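Local structure of glyoxalase family protein (Listeria monocytogenes, 2P7Q) at residues A[12-15]-A[16-19]. The protein catalyses the hydration of the antibiotic fosfomycin, using a bound manganese(II) ion, and so confers fosfomycin resistance. The protein carries 1 engineered substitution. Numbering follows the deposited sequence.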
ATOM      1  N   VAL A  12     -14.169  -0.115   1.848  1.00 31.28           N
ATOM      2  CA  VAL A  12     -15.057   0.434   0.820  1.00 32.60           C
ATOM      3  C   VAL A  12     -16.527   0.426   1.251  1.00 28.74           C
ATOM      4  O   VAL A  12     -16.958  -0.438   2.012  1.00 30.09           O
ATOM      5  CB  VAL A  12     -14.920  -0.375  -0.476  1.00 36.05           C
ATOM      6  CG1 VAL A  12     -13.561  -0.138  -1.104  1.00 28.93           C
ATOM      7  CG2 VAL A  12     -15.084  -1.855  -0.166  1.00 32.99           C
ATOM      8  N   LYS A  13     -17.288   1.388   0.745  1.00 34.02           N
ATOM      9  CA  LYS A  13     -18.708   1.529   1.075  1.00 35.19           C
ATOM     10  C   LYS A  13     -19.554   0.429   0.431  1.00 38.61           C
ATOM     11  O   LYS A  13     -20.429  -0.163   1.081  1.00 35.31           O
ATOM     12  CB  LYS A  13     -19.225   2.898   0.616  1.00 29.54           C
ATOM     13  CG  LYS A  13     -19.502   2.971  -0.871  1.00 33.82           C
ATOM     14  CD  LYS A  13     -19.896   4.364  -1.337  1.00 33.79           C
ATOM     15  CE  LYS A  13     -18.686   5.272  -1.513  1.00 38.36           C
ATOM     16  NZ  LYS A  13     -18.908   6.191  -2.665  1.00 39.80           N
ATOM     17  N   ASP A  14     -19.278   0.161  -0.845  1.00 37.14           N
ATOM     18  CA  ASP A  14     -19.999  -0.848  -1.614  1.00 30.07           C
ATOM     19  C   ASP A  14     -19.057  -1.974  -2.032  1.00 24.29           C
ATOM     20  O   ASP A  14     -18.292  -1.830  -2.981  1.00 28.59           O
ATOM     21  CB  ASP A  14     -20.604  -0.190  -2.855  1.00 26.11           C
ATOM     22  CG  ASP A  14     -21.493  -1.132  -3.646  1.00 30.89           C
ATOM     23  OD1 ASP A  14     -21.443  -2.362  -3.423  1.00 26.85           O
ATOM     24  OD2 ASP A  14     -22.239  -0.629  -4.510  1.00 36.42           O
ATOM     25  N   LEU A  15     -19.121  -3.102  -1.342  1.00 21.84           N
ATOM     26  CA  LEU A  15     -18.245  -4.223  -1.669  1.00 25.71           C
ATOM     27  C   LEU A  15     -18.349  -4.703  -3.114  1.00 27.42           C
ATOM     28  O   LEU A  15     -17.383  -4.625  -3.865  1.00 29.54           O
ATOM     29  CB  LEU A  15     -18.507  -5.398  -0.738  1.00 23.49           C
ATOM     30  CG  LEU A  15     -17.515  -6.531  -0.985  1.00 30.91           C
ATOM     31  CD1 LEU A  15     -16.118  -6.031  -0.597  1.00 35.18           C
ATOM     32  CD2 LEU A  15     -17.887  -7.771  -0.180  1.00 20.33           C
ATOM     33  N   ASN A  16     -19.524  -5.199  -3.500  1.00 34.08           N
ATOM     34  CA  ASN A  16     -19.746  -5.698  -4.859  1.00 32.01           C
ATOM     35  C   ASN A  16     -19.327  -4.730  -5.951  1.00 28.89           C
ATOM     36  O   ASN A  16     -18.803  -5.144  -6.989  1.00 30.44           O
ATOM     37  CB  ASN A  16     -21.218  -6.056  -5.068  1.00 36.21           C
ATOM     38  CG  ASN A  16     -21.675  -7.169  -4.164  1.00 37.62           C
ATOM     39  OD1 ASN A  16     -20.906  -8.071  -3.827  1.00 38.82           O
ATOM     40  ND2 ASN A  16     -22.940  -7.129  -3.781  1.00 43.55           N
ATOM     41  N   LYS A  17     -19.567  -3.444  -5.734  1.00 21.25           N
ATOM     42  CA  LYS A  17     -19.193  -2.466  -6.740  1.00 26.00           C
ATOM     43  C   LYS A  17     -17.667  -2.369  -6.850  1.00 31.75           C
ATOM     44  O   LYS A  17     -17.130  -2.220  -7.946  1.00 36.34           O
ATOM     45  CB  LYS A  17     -19.809  -1.108  -6.404  1.00 23.28           C
ATOM     46  CG  LYS A  17     -19.621  -0.044  -7.468  1.00 28.90           C
ATOM     47  CD  LYS A  17     -20.490   1.171  -7.171  1.00 34.46           C
ATOM     48  CE  LYS A  17     -19.935   2.455  -7.784  1.00 31.85           C
ATOM     49  NZ  LYS A  17     -19.802   2.386  -9.254  1.00 34.79           N
ATOM     50  N   THR A  18     -16.968  -2.474  -5.721  1.00 35.58           N
ATOM     51  CA  THR A  18     -15.504  -2.405  -5.736  1.00 33.29           C
ATOM     52  C   THR A  18     -14.915  -3.684  -6.327  1.00 33.22           C
ATOM     53  O   THR A  18     -13.903  -3.640  -7.025  1.00 32.44           O
ATOM     54  CB  THR A  18     -14.913  -2.214  -4.310  1.00 31.84           C
ATOM     55  OG1 THR A  18     -15.260  -0.919  -3.801  1.00 32.95           O
ATOM     56  CG2 THR A  18     -13.398  -2.338  -4.345  1.00 35.30           C
ATOM     57  N   THR A  19     -15.549  -4.821  -6.051  1.00 30.28           N
ATOM     58  CA  THR A  19     -15.057  -6.108  -6.554  1.00 33.64           C
ATOM     59  C   THR A  19     -14.894  -6.161  -8.075  1.00 35.18           C
ATOM     60  O   THR A  19     -13.885  -6.657  -8.582  1.00 34.27           O
ATOM     61  CB  THR A  19     -15.975  -7.271  -6.128  1.00 32.95           C
ATOM     62  OG1 THR A  19     -15.943  -7.409  -4.704  1.00 28.84           O
ATOM     63  CG2 THR A  19     -15.513  -8.571  -6.759  1.00 31.74           C
TER
HETATM   64  O   HOH W   1     -17.472   0.983  -2.822  1.00 31.90           O
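Asn-16, the second residue of helix 15-26, lies beside the carboxylate of Asp-14, its CB 4.0 Å from Asp-14 OD1; it is a polar residue suited to its exposed position, and its OD1 accepts a weak hydrogen bond from Lys-45 NZ. Asp-14 is the N-cap residue: its OD1 accepts a capping bond from Lys-17 N over 3.2 Å, fairly straight at 163° but from above the carboxylate plane. With CG of Asp-14 anti to its backbone N (chi1 -174°), this short acidic side chain folds back over the helix start, and its other oxygen, OD2, rests against Lys-17 CB. The lysine chain crosses the carboxylate at about a right angle and leads away to a cation-pi contact with Phe-112.

Thr-18 N closes the first helical bond, to Asp-14 O (3.1 Å). Its hydroxyl has two roles: OG1 meets Val-12 CG1 tip to tip at 3.3 Å and donates to a water that also accepts from Asp-14 N. The buried Val-12, Leu-15 and Thr-18 all touch Ile-56 of strand 52-58, the leucine with a branched apolar side chain. Thr-19 doubles the grip on Leu-15 O, with N nearly in line with the carbonyl (2.9 Å) and OG1 above its plane (3.2 Å), so the hydroxyl of this buried threonine spends its proton within the turn. Asp-14 thus gives the strand-to-helix connection a capped start, where a negative charge probably interacts favourably with the helix dipole.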